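Local coordinates for synaptonemal complex protein 2 (Mus musculus, PDB 5IWZ) that helps build the axial and lateral elements of synaptonemal complexes in meiotic prophase and is required for chromosome synapsis and for fertility in both sexes, at residues R22-K27 and I57-N62; K102-F107 and L151-P156; G214-Q219 and R279-F284. One frame throughout, in Å; residues are numbered along the deposited sequence.

Interaction 1 (R22-K27 and I57-N62); sequences RKNDFK and ICRELN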
loop_
_atom_site.group_PDB
_atom_site.type_symbol
_atom_site.label_atom_id
_atom_site.label_comp_id
_atom_site.label_asym_id
_atom_site.label_seq_id
_atom_site.Cartn_x
_atom_site.Cartn_y
_atom_site.Cartn_z
ATOM N N ARG A 22 -4.945 -30.427 -12.130
ATOM C CA ARG A 22 -4.747 -31.563 -13.030
ATOM C C ARG A 22 -5.094 -31.240 -14.480
ATOM O O ARG A 22 -4.439 -31.741 -15.401
ATOM C CB ARG A 22 -5.568 -32.751 -12.541
ATOM C CG ARG A 22 -5.191 -33.214 -11.132
ATOM C CD ARG A 22 -5.662 -34.643 -10.836
ATOM N NE ARG A 22 -4.535 -35.571 -10.785
ATOM C CZ ARG A 22 -3.879 -35.864 -9.675
ATOM N NH1 ARG A 22 -4.250 -35.309 -8.531
ATOM N NH2 ARG A 22 -2.858 -36.704 -9.708
ATOM N N LYS A 23 -6.099 -30.404 -14.716
ATOM C CA LYS A 23 -6.524 -30.125 -16.078
ATOM C C LYS A 23 -6.117 -28.742 -16.569
ATOM O O LYS A 23 -6.323 -28.442 -17.743
ATOM C CB LYS A 23 -8.036 -30.311 -16.180
ATOM C CG LYS A 23 -8.455 -31.747 -15.881
ATOM C CD LYS A 23 -9.971 -31.896 -15.846
ATOM C CE LYS A 23 -10.410 -33.313 -16.280
ATOM N NZ LYS A 23 -9.832 -34.400 -15.454
ATOM N N ASN A 24 -5.515 -27.904 -15.721
ATOM C CA ASN A 24 -5.280 -26.506 -16.072
ATOM C C ASN A 24 -6.589 -25.870 -16.545
ATOM O O ASN A 24 -6.634 -25.127 -17.529
ATOM C CB ASN A 24 -4.162 -26.373 -17.122
ATOM C CG ASN A 24 -3.555 -24.960 -17.177
ATOM O OD1 ASN A 24 -3.726 -24.166 -16.254
ATOM N ND2 ASN A 24 -2.829 -24.657 -18.256
ATOM N N ASP A 25 -7.677 -26.200 -15.843
ATOM C CA ASP A 25 -9.015 -25.676 -16.119
ATOM C C ASP A 25 -9.496 -24.883 -14.908
ATOM O O ASP A 25 -9.823 -25.464 -13.862
ATOM C CB ASP A 25 -10.002 -26.797 -16.441
ATOM C CG ASP A 25 -11.412 -26.269 -16.741
ATOM O OD1 ASP A 25 -12.365 -27.068 -16.792
ATOM O OD2 ASP A 25 -11.580 -25.048 -16.920
ATOM N N PHE A 26 -9.586 -23.567 -15.066
ATOM C CA PHE A 26 -9.975 -22.679 -13.978
ATOM C C PHE A 26 -11.440 -22.261 -14.031
ATOM O O PHE A 26 -11.902 -21.570 -13.118
ATOM C CB PHE A 26 -9.068 -21.444 -13.980
ATOM C CG PHE A 26 -7.744 -21.691 -13.342
ATOM C CD1 PHE A 26 -7.529 -21.315 -12.030
ATOM C CD2 PHE A 26 -6.720 -22.318 -14.039
ATOM C CE1 PHE A 26 -6.327 -21.555 -11.415
ATOM C CE2 PHE A 26 -5.496 -22.559 -13.428
ATOM C CZ PHE A 26 -5.296 -22.180 -12.119
ATOM N N LYS A 27 -12.185 -22.673 -15.063
ATOM C CA LYS A 27 -13.610 -22.352 -15.141
ATOM C C LYS A 27 -14.402 -22.778 -13.907
ATOM O O LYS A 27 -15.193 -21.962 -13.408
ATOM C CB LYS A 27 -14.208 -22.960 -16.422
ATOM C CG LYS A 27 -13.766 -22.275 -17.697
ATOM C CD LYS A 27 -14.775 -22.474 -18.832
ATOM C CE LYS A 27 -14.993 -23.947 -19.168
ATOM N NZ LYS A 27 -14.141 -24.425 -20.303
ATOM N N ILE A 57 -0.415 -22.677 -6.462
ATOM C CA ILE A 57 0.041 -21.284 -6.434
ATOM C C ILE A 57 1.493 -21.160 -6.898
ATOM O O ILE A 57 1.828 -20.266 -7.689
ATOM C CB ILE A 57 -0.168 -20.694 -5.033
ATOM C CG1 ILE A 57 -1.657 -20.404 -4.802
ATOM C CG2 ILE A 57 0.671 -19.445 -4.852
ATOM C CD1 ILE A 57 -1.987 -20.140 -3.340
ATOM N N CYS A 58 2.371 -22.067 -6.443
ATOM C CA CYS A 58 3.767 -22.029 -6.874
ATOM C C CYS A 58 3.893 -22.254 -8.380
ATOM O O CYS A 58 4.708 -21.609 -9.051
ATOM C CB CYS A 58 4.581 -23.076 -6.102
ATOM S SG CYS A 58 4.820 -22.683 -4.339
ATOM N N ARG A 59 3.102 -23.173 -8.929
ATOM C CA ARG A 59 3.144 -23.388 -10.375
ATOM C C ARG A 59 2.728 -22.141 -11.141
ATOM O O ARG A 59 3.411 -21.719 -12.080
ATOM C CB ARG A 59 2.244 -24.545 -10.771
ATOM C CG ARG A 59 2.190 -24.740 -12.268
ATOM C CD ARG A 59 1.161 -25.789 -12.615
ATOM N NE ARG A 59 -0.158 -25.232 -12.910
ATOM C CZ ARG A 59 -1.265 -25.971 -12.929
ATOM N NH1 ARG A 59 -1.182 -27.266 -12.652
ATOM N NH2 ARG A 59 -2.448 -25.427 -13.212
ATOM N N GLU A 60 1.584 -21.556 -10.778
ATOM C CA GLU A 60 1.111 -20.363 -11.484
ATOM C C GLU A 60 2.071 -19.187 -11.314
ATOM O O GLU A 60 2.280 -18.419 -12.256
ATOM C CB GLU A 60 -0.299 -20.000 -11.009
ATOM C CG GLU A 60 -1.344 -21.076 -11.363
ATOM C CD GLU A 60 -1.350 -21.417 -12.872
ATOM O OE1 GLU A 60 -1.108 -22.589 -13.237
ATOM O OE2 GLU A 60 -1.548 -20.494 -13.692
ATOM N N LEU A 61 2.669 -19.027 -10.125
ATOM C CA LEU A 61 3.714 -18.014 -9.961
ATOM C C LEU A 61 4.880 -18.271 -10.912
ATOM O O LEU A 61 5.345 -17.355 -11.597
ATOM C CB LEU A 61 4.194 -17.975 -8.503
ATOM C CG LEU A 61 3.154 -17.383 -7.532
ATOM C CD1 LEU A 61 3.575 -17.515 -6.074
ATOM C CD2 LEU A 61 2.924 -15.910 -7.894
ATOM N N ASN A 62 5.355 -19.531 -10.975
ATOM C CA ASN A 62 6.438 -19.893 -11.891
ATOM C C ASN A 62 6.090 -19.584 -13.345
ATOM O O ASN A 62 6.972 -19.216 -14.136
ATOM C CB ASN A 62 6.779 -21.381 -11.745
ATOM C CG ASN A 62 7.676 -21.656 -10.547
ATOM O OD1 ASN A 62 8.295 -20.740 -10.006
ATOM N ND2 ASN A 62 7.761 -22.921 -10.132
#
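The Phe-26 ring meets the Glu-60 side chain obliquely, its CZ atom 4.1 Å from Glu-60 CD, and its CE2 approaches Arg-59 NH2. This contact belongs to the armadillo-repeat-like helical domain: residues 22-27, the end of helix 13-23 and the turn after it, rest on helix 49-63. Ring and guanidinium planes stand 80° apart, and CE2 comes to the guanidinium's edge, so the pair does not stack face to face. Asn-24, in the positive-phi position after its helix, places OD1 3.5 Å from Arg-59 NH2, an approach too long to count as a firm bond. The firmer link to this helix end is made by Arg-59 NH1 and NH2, which donate to the backbone oxygens of Leu-21 and Ala-20. Two features aim the guanidinium there: CG is anti to the backbone N (chi1 176°) and the chain bends at chi3 (93°). Helix 66-79 also takes part, with Ile-72 touching Phe-26 and Thr-68 bonded to Glu-60 OE2. Lys-63 adds a salt bridge to Glu-60 OE1, the same oxygen that Arg-59 grips side-on through NE at 2.8 Å and NH2 at 3.1 Å.

Interaction 2 (K102-F107 and L151-P156); sequences KMVSWF and LESFIP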
loop_
_atom_site.group_PDB
_atom_site.type_symbol
_atom_site.label_atom_id
_atom_site.label_comp_id
_atom_site.label_asym_id
_atom_site.label_seq_id
_atom_site.Cartn_x
_atom_site.Cartn_y
_atom_site.Cartn_z
ATOM N N LYS A 102 3.823 -21.403 4.195
ATOM C CA LYS A 102 3.513 -21.437 2.765
ATOM C C LYS A 102 3.321 -20.026 2.214
ATOM O O LYS A 102 3.820 -19.703 1.133
ATOM C CB LYS A 102 2.283 -22.296 2.492
ATOM C CG LYS A 102 2.619 -23.718 2.047
ATOM C CD LYS A 102 3.122 -24.568 3.178
ATOM C CE LYS A 102 3.360 -26.015 2.739
ATOM N NZ LYS A 102 4.543 -26.142 1.836
ATOM N N MET A 103 2.629 -19.159 2.948
ATOM C CA MET A 103 2.428 -17.805 2.429
ATOM C C MET A 103 3.737 -17.025 2.353
ATOM O O MET A 103 3.901 -16.203 1.446
ATOM C CB MET A 103 1.404 -17.067 3.276
ATOM C CG MET A 103 0.102 -17.828 3.269
ATOM S SD MET A 103 -1.345 -16.788 3.193
ATOM C CE MET A 103 -0.803 -15.472 2.121
ATOM N N VAL A 104 4.676 -17.269 3.280
ATOM C CA VAL A 104 6.011 -16.678 3.154
ATOM C C VAL A 104 6.664 -17.142 1.862
ATOM O O VAL A 104 7.219 -16.343 1.086
ATOM C CB VAL A 104 6.873 -17.030 4.379
ATOM C CG1 VAL A 104 8.350 -16.662 4.139
ATOM C CG2 VAL A 104 6.330 -16.321 5.607
ATOM N N SER A 105 6.580 -18.444 1.603
ATOM C CA SER A 105 7.093 -19.011 0.366
ATOM C C SER A 105 6.427 -18.395 -0.865
ATOM O O SER A 105 7.110 -18.062 -1.841
ATOM C CB SER A 105 6.892 -20.524 0.389
ATOM O OG SER A 105 7.075 -21.056 -0.898
ATOM N N TRP A 106 5.099 -18.230 -0.848
ATOM C CA TRP A 106 4.446 -17.645 -2.018
ATOM C C TRP A 106 4.920 -16.215 -2.230
ATOM O O TRP A 106 5.165 -15.789 -3.369
ATOM C CB TRP A 106 2.921 -17.692 -1.879
ATOM C CG TRP A 106 2.371 -19.078 -1.648
ATOM C CD1 TRP A 106 2.994 -20.277 -1.922
ATOM C CD2 TRP A 106 1.113 -19.408 -1.044
ATOM N NE1 TRP A 106 2.183 -21.329 -1.535
ATOM C CE2 TRP A 106 1.027 -20.821 -0.993
ATOM C CE3 TRP A 106 0.047 -18.648 -0.544
ATOM C CZ2 TRP A 106 -0.081 -21.478 -0.475
ATOM C CZ3 TRP A 106 -1.058 -19.310 -0.019
ATOM C CH2 TRP A 106 -1.112 -20.707 0.005
ATOM N N PHE A 107 5.075 -15.465 -1.135
ATOM C CA PHE A 107 5.595 -14.104 -1.224
ATOM C C PHE A 107 7.030 -14.091 -1.739
ATOM O O PHE A 107 7.385 -13.252 -2.574
ATOM C CB PHE A 107 5.517 -13.436 0.154
ATOM C CG PHE A 107 6.062 -12.057 0.176
ATOM C CD1 PHE A 107 5.355 -11.010 -0.389
ATOM C CD2 PHE A 107 7.287 -11.798 0.764
ATOM C CE1 PHE A 107 5.863 -9.715 -0.368
ATOM C CE2 PHE A 107 7.795 -10.522 0.793
ATOM C CZ PHE A 107 7.080 -9.473 0.227
ATOM N N LEU A 151 2.912 -11.845 12.240
ATOM C CA LEU A 151 3.790 -10.779 12.721
ATOM C C LEU A 151 5.252 -11.180 12.597
ATOM O O LEU A 151 6.084 -10.414 12.089
ATOM C CB LEU A 151 3.476 -10.451 14.190
ATOM C CG LEU A 151 2.633 -9.285 14.724
ATOM C CD1 LEU A 151 2.388 -8.174 13.719
ATOM C CD2 LEU A 151 1.323 -9.774 15.332
ATOM N N GLU A 152 5.581 -12.390 13.061
ATOM C CA GLU A 152 6.978 -12.813 13.150
ATOM C C GLU A 152 7.605 -12.973 11.772
ATOM O O GLU A 152 8.774 -12.622 11.565
ATOM C CB GLU A 152 7.084 -14.132 13.932
ATOM C CG GLU A 152 6.851 -13.989 15.416
ATOM C CD GLU A 152 7.807 -12.992 16.027
ATOM O OE1 GLU A 152 9.020 -13.105 15.751
ATOM O OE2 GLU A 152 7.352 -12.083 16.758
ATOM N N SER A 153 6.846 -13.512 10.829
ATOM C CA SER A 153 7.367 -13.801 9.497
ATOM C C SER A 153 7.333 -12.594 8.570
ATOM O O SER A 153 8.270 -12.395 7.791
ATOM C CB SER A 153 6.571 -14.947 8.880
ATOM O OG SER A 153 6.642 -16.086 9.725
ATOM N N PHE A 154 6.272 -11.784 8.618
ATOM C CA PHE A 154 6.036 -10.799 7.564
ATOM C C PHE A 154 6.456 -9.371 7.905
ATOM O O PHE A 154 6.735 -8.616 6.976
ATOM C CB PHE A 154 4.563 -10.810 7.132
ATOM C CG PHE A 154 4.279 -11.820 6.053
ATOM C CD1 PHE A 154 4.540 -11.516 4.725
ATOM C CD2 PHE A 154 3.791 -13.080 6.366
ATOM C CE1 PHE A 154 4.295 -12.439 3.725
ATOM C CE2 PHE A 154 3.542 -14.017 5.364
ATOM C CZ PHE A 154 3.790 -13.693 4.046
ATOM N N ILE A 155 6.562 -8.982 9.193
ATOM C CA ILE A 155 7.141 -7.674 9.515
ATOM C C ILE A 155 8.529 -7.493 8.894
ATOM O O ILE A 155 8.765 -6.456 8.267
ATOM C CB ILE A 155 7.135 -7.437 11.038
ATOM C CG1 ILE A 155 5.714 -7.394 11.585
ATOM C CG2 ILE A 155 7.879 -6.159 11.379
ATOM C CD1 ILE A 155 4.882 -6.331 10.989
ATOM N N PRO A 156 9.469 -8.450 9.023
ATOM C CA PRO A 156 10.761 -8.262 8.327
ATOM C C PRO A 156 10.645 -8.255 6.810
ATOM O O PRO A 156 11.381 -7.508 6.149
ATOM C CB PRO A 156 11.616 -9.444 8.826
ATOM C CG PRO A 156 10.679 -10.379 9.484
ATOM C CD PRO A 156 9.520 -9.581 9.970
#
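Phe-154 reaches from helix 144-163 to helix 99-108, and its ring can be traced atom by atom. From CB, which leaves the backbone at a slant to the other helix, chi1 of -87° swings the ring across the gap. On one branch CD2 is 4.2 Å from Val-104 CG2, and the next atom, CE2, closes to 3.6 Å from the same methyl. On the other branch CE1 meets Phe-107 CB at 3.9 Å. At the tip, CZ stands 3.6 Å from Met-103 O, which lies near the ring plane at its edge. The two rings form an offset edge-to-face pair, with the edge of Phe-154 turned to the face of Phe-107, centroids 5.8 Å apart and planes at 66°. Val-104 CG2 is shared, for it also touches Ser-153 CB at 3.6 Å, while Ser-153 OG is turned back to the oxygen of Gln-149. Replacing Phe-154 by an alanine would probably open a gap between Val-104 and Phe-107 and leave the Phe-107 face without its edge-on partner. Leu-136 of helix 123-141 also touches Phe-154, and that helix reaches Met-103 through Leu-132 and Ile-139. The axes of segments 102-107 and 151-156, 14° from parallel and 10.5 Å apart at closest, with another helix packed against both, are typical of an alpha-solenoid such as the armadillo-like domain here.

Interaction 3 (G214-Q219 and R279-F284); sequences GDYELQ and RRVYTF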
loop_
_atom_site.group_PDB
_atom_site.type_symbol
_atom_site.label_atom_id
_atom_site.label_comp_id
_atom_site.label_asym_id
_atom_site.label_seq_id
_atom_site.Cartn_x
_atom_site.Cartn_y
_atom_site.Cartn_z
ATOM N N GLY A 214 10.995 9.602 -1.868
ATOM C CA GLY A 214 10.346 10.439 -2.861
ATOM C C GLY A 214 8.858 10.234 -3.009
ATOM O O GLY A 214 8.326 10.367 -4.121
ATOM N N ASP A 215 8.173 9.912 -1.913
ATOM C CA ASP A 215 6.723 9.744 -1.894
ATOM C C ASP A 215 6.246 10.073 -0.487
ATOM O O ASP A 215 6.666 9.415 0.470
ATOM C CB ASP A 215 6.309 8.314 -2.267
ATOM C CG ASP A 215 4.794 8.156 -2.325
ATOM O OD1 ASP A 215 4.214 8.535 -3.373
ATOM O OD2 ASP A 215 4.184 7.699 -1.323
ATOM N N TYR A 216 5.385 11.086 -0.354
ATOM C CA TYR A 216 4.979 11.530 0.978
ATOM C C TYR A 216 4.227 10.433 1.735
ATOM O O TYR A 216 4.429 10.253 2.945
ATOM C CB TYR A 216 4.129 12.800 0.876
ATOM C CG TYR A 216 3.806 13.334 2.238
ATOM C CD1 TYR A 216 2.630 12.997 2.873
ATOM C CD2 TYR A 216 4.732 14.098 2.935
ATOM C CE1 TYR A 216 2.359 13.464 4.131
ATOM C CE2 TYR A 216 4.479 14.534 4.193
ATOM C CZ TYR A 216 3.293 14.204 4.787
ATOM O OH TYR A 216 3.006 14.636 6.036
ATOM N N GLU A 217 3.355 9.692 1.046
ATOM C CA GLU A 217 2.597 8.635 1.723
ATOM C C GLU A 217 3.523 7.559 2.295
ATOM O O GLU A 217 3.315 7.071 3.412
ATOM C CB GLU A 217 1.589 7.996 0.759
ATOM C CG GLU A 217 0.917 6.731 1.347
ATOM C CD GLU A 217 -0.206 6.153 0.466
ATOM O OE1 GLU A 217 -0.773 6.881 -0.374
ATOM O OE2 GLU A 217 -0.542 4.962 0.633
ATOM N N LEU A 218 4.549 7.178 1.547
ATOM C CA LEU A 218 5.504 6.214 2.070
ATOM C C LEU A 218 6.318 6.811 3.214
ATOM O O LEU A 218 6.631 6.107 4.180
ATOM C CB LEU A 218 6.407 5.715 0.944
ATOM C CG LEU A 218 5.763 4.735 -0.034
ATOM C CD1 LEU A 218 6.721 4.501 -1.174
ATOM C CD2 LEU A 218 5.403 3.363 0.651
ATOM N N GLN A 219 6.649 8.109 3.139
ATOM C CA GLN A 219 7.373 8.748 4.238
ATOM C C GLN A 219 6.584 8.646 5.537
ATOM O O GLN A 219 7.139 8.304 6.591
ATOM C CB GLN A 219 7.673 10.219 3.922
ATOM C CG GLN A 219 8.834 10.478 2.957
ATOM C CD GLN A 219 9.157 11.978 2.808
ATOM O OE1 GLN A 219 8.265 12.794 2.612
ATOM N NE2 GLN A 219 10.440 12.331 2.923
ATOM N N ARG A 279 16.165 16.928 -1.867
ATOM C CA ARG A 279 14.889 16.362 -1.447
ATOM C C ARG A 279 14.205 15.678 -2.622
ATOM O O ARG A 279 14.431 16.012 -3.790
ATOM C CB ARG A 279 13.966 17.438 -0.869
ATOM C CG ARG A 279 13.318 18.338 -1.914
ATOM C CD ARG A 279 13.313 19.785 -1.443
ATOM N NE ARG A 279 12.278 20.066 -0.465
ATOM C CZ ARG A 279 12.050 21.272 0.042
ATOM N NH1 ARG A 279 12.812 22.300 -0.314
ATOM N NH2 ARG A 279 11.071 21.438 0.915
ATOM N N ARG A 280 13.364 14.703 -2.300
ATOM C CA ARG A 280 12.589 14.001 -3.302
ATOM C C ARG A 280 11.090 14.174 -3.104
ATOM O O ARG A 280 10.302 13.541 -3.826
ATOM C CB ARG A 280 12.973 12.512 -3.302
ATOM C CG ARG A 280 14.449 12.245 -3.502
ATOM C CD ARG A 280 14.919 12.551 -4.909
ATOM N NE ARG A 280 14.321 11.642 -5.886
ATOM C CZ ARG A 280 14.324 11.857 -7.197
ATOM N NH1 ARG A 280 14.892 12.953 -7.685
ATOM N NH2 ARG A 280 13.751 10.988 -8.019
ATOM N N VAL A 281 10.678 15.001 -2.140
ATOM C CA VAL A 281 9.289 15.400 -1.949
ATOM C C VAL A 281 9.271 16.917 -1.780
ATOM O O VAL A 281 9.892 17.440 -0.851
ATOM C CB VAL A 281 8.648 14.720 -0.729
ATOM C CG1 VAL A 281 7.246 15.250 -0.515
ATOM C CG2 VAL A 281 8.615 13.202 -0.910
ATOM N N TYR A 282 8.557 17.612 -2.667
ATOM C CA TYR A 282 8.344 19.046 -2.581
ATOM C C TYR A 282 6.933 19.288 -2.083
ATOM O O TYR A 282 5.962 18.882 -2.737
ATOM C CB TYR A 282 8.545 19.718 -3.939
ATOM C CG TYR A 282 9.984 20.025 -4.253
ATOM C CD1 TYR A 282 10.531 21.274 -3.969
ATOM C CD2 TYR A 282 10.798 19.068 -4.831
ATOM C CE1 TYR A 282 11.863 21.554 -4.251
ATOM C CE2 TYR A 282 12.128 19.338 -5.114
ATOM C CZ TYR A 282 12.656 20.581 -4.819
ATOM O OH TYR A 282 13.979 20.836 -5.111
ATOM N N THR A 283 6.820 19.954 -0.939
ATOM C CA THR A 283 5.533 20.275 -0.331
ATOM C C THR A 283 5.279 21.783 -0.401
ATOM O O THR A 283 6.059 22.565 0.138
ATOM C CB THR A 283 5.508 19.789 1.113
ATOM O OG1 THR A 283 5.596 18.358 1.122
ATOM C CG2 THR A 283 4.238 20.224 1.794
ATOM N N PHE A 284 4.177 22.191 -1.080
ATOM C CA PHE A 284 3.828 23.605 -1.176
ATOM C C PHE A 284 2.513 23.880 -0.462
ATOM O O PHE A 284 1.580 23.074 -0.559
ATOM C CB PHE A 284 3.674 24.071 -2.640
ATOM C CG PHE A 284 4.960 24.079 -3.421
ATOM C CD1 PHE A 284 6.018 24.868 -3.030
ATOM C CD2 PHE A 284 5.101 23.296 -4.554
ATOM C CE1 PHE A 284 7.201 24.881 -3.749
ATOM C CE2 PHE A 284 6.282 23.303 -5.280
ATOM C CZ PHE A 284 7.332 24.099 -4.873
#
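Val-281 and Gln-219 come at each other from opposite directions: the valine's CG2 methyl meets Gln-219 OE1 at 3.6 Å. The same methyl presses on the backbone ahead of helix 216-229, lying 3.5 Å from Asp-215 N. With CG1 anti to its own backbone N (chi1 176°), Val-281 divides its methyls unevenly. CG2 takes the turn and the closer approach to the glutamine, whereas CG1 sits near the plane of the Tyr-216 ring, at its edge, 4.2 Å from Tyr-216 CB, and still comes near Gln-219 OE1. The valine thus wedges between the tyrosine and the glutamine. Arg-280 behaves otherwise, for its CB packs 3.4 Å from Gly-214 CA while the rest of the chain bends away. Gly-214, at positive phi (68°), has no side chain to block this approach, and its CA makes a C-H...O contact of 3.2 Å with Arg-280 O. Asp-215, whose CB points away from the strand, is the N-cap of the helix, its OD2 accepting from Leu-218 N at 2.9 Å through the anti lone pair; OD1 is bonded to Ser-315.

The contact joins the helical array to strand 281-285 of the Spt16M-like, PH-related domain. Gly-214 also makes backbone bonds with Gly-314 and Ser-315, and Tyr-216 N bonds to Asn-312 OD1. Gln-219 NE2 donates to Asn-272 OD1 and Ile-210 O, and OE1 is also bonded elsewhere, so the methyl need not cost it a polar bond. The direct contact therefore rests on van der Waals fit, with one C-H...O contact.

Overall arrangement
In this N-terminal part of the protein, interactions 1 and 2 belong to the same armadillo-like domain and touch: Ile-57 CD1 packs 3.5 Å from Trp-106 CH2, so helices 49-63 and 99-108 pack against each other and connect the two contacts. Interaction 3 lies on the opposite side of the chain's centre from each, about 40 Å from interaction 1 and 29 Å from interaction 2, centre to centre. The chemistry follows the position. Near the outer end, interaction 1 is partly buried, with an aromatic ring and an amide set against an Arg-Glu pair. Interaction 2 is buried between two helices and is aromatic and aliphatic. Interaction 3, also buried, joins a helix start to a strand and thereby the helical array to the Spt16M-like domain.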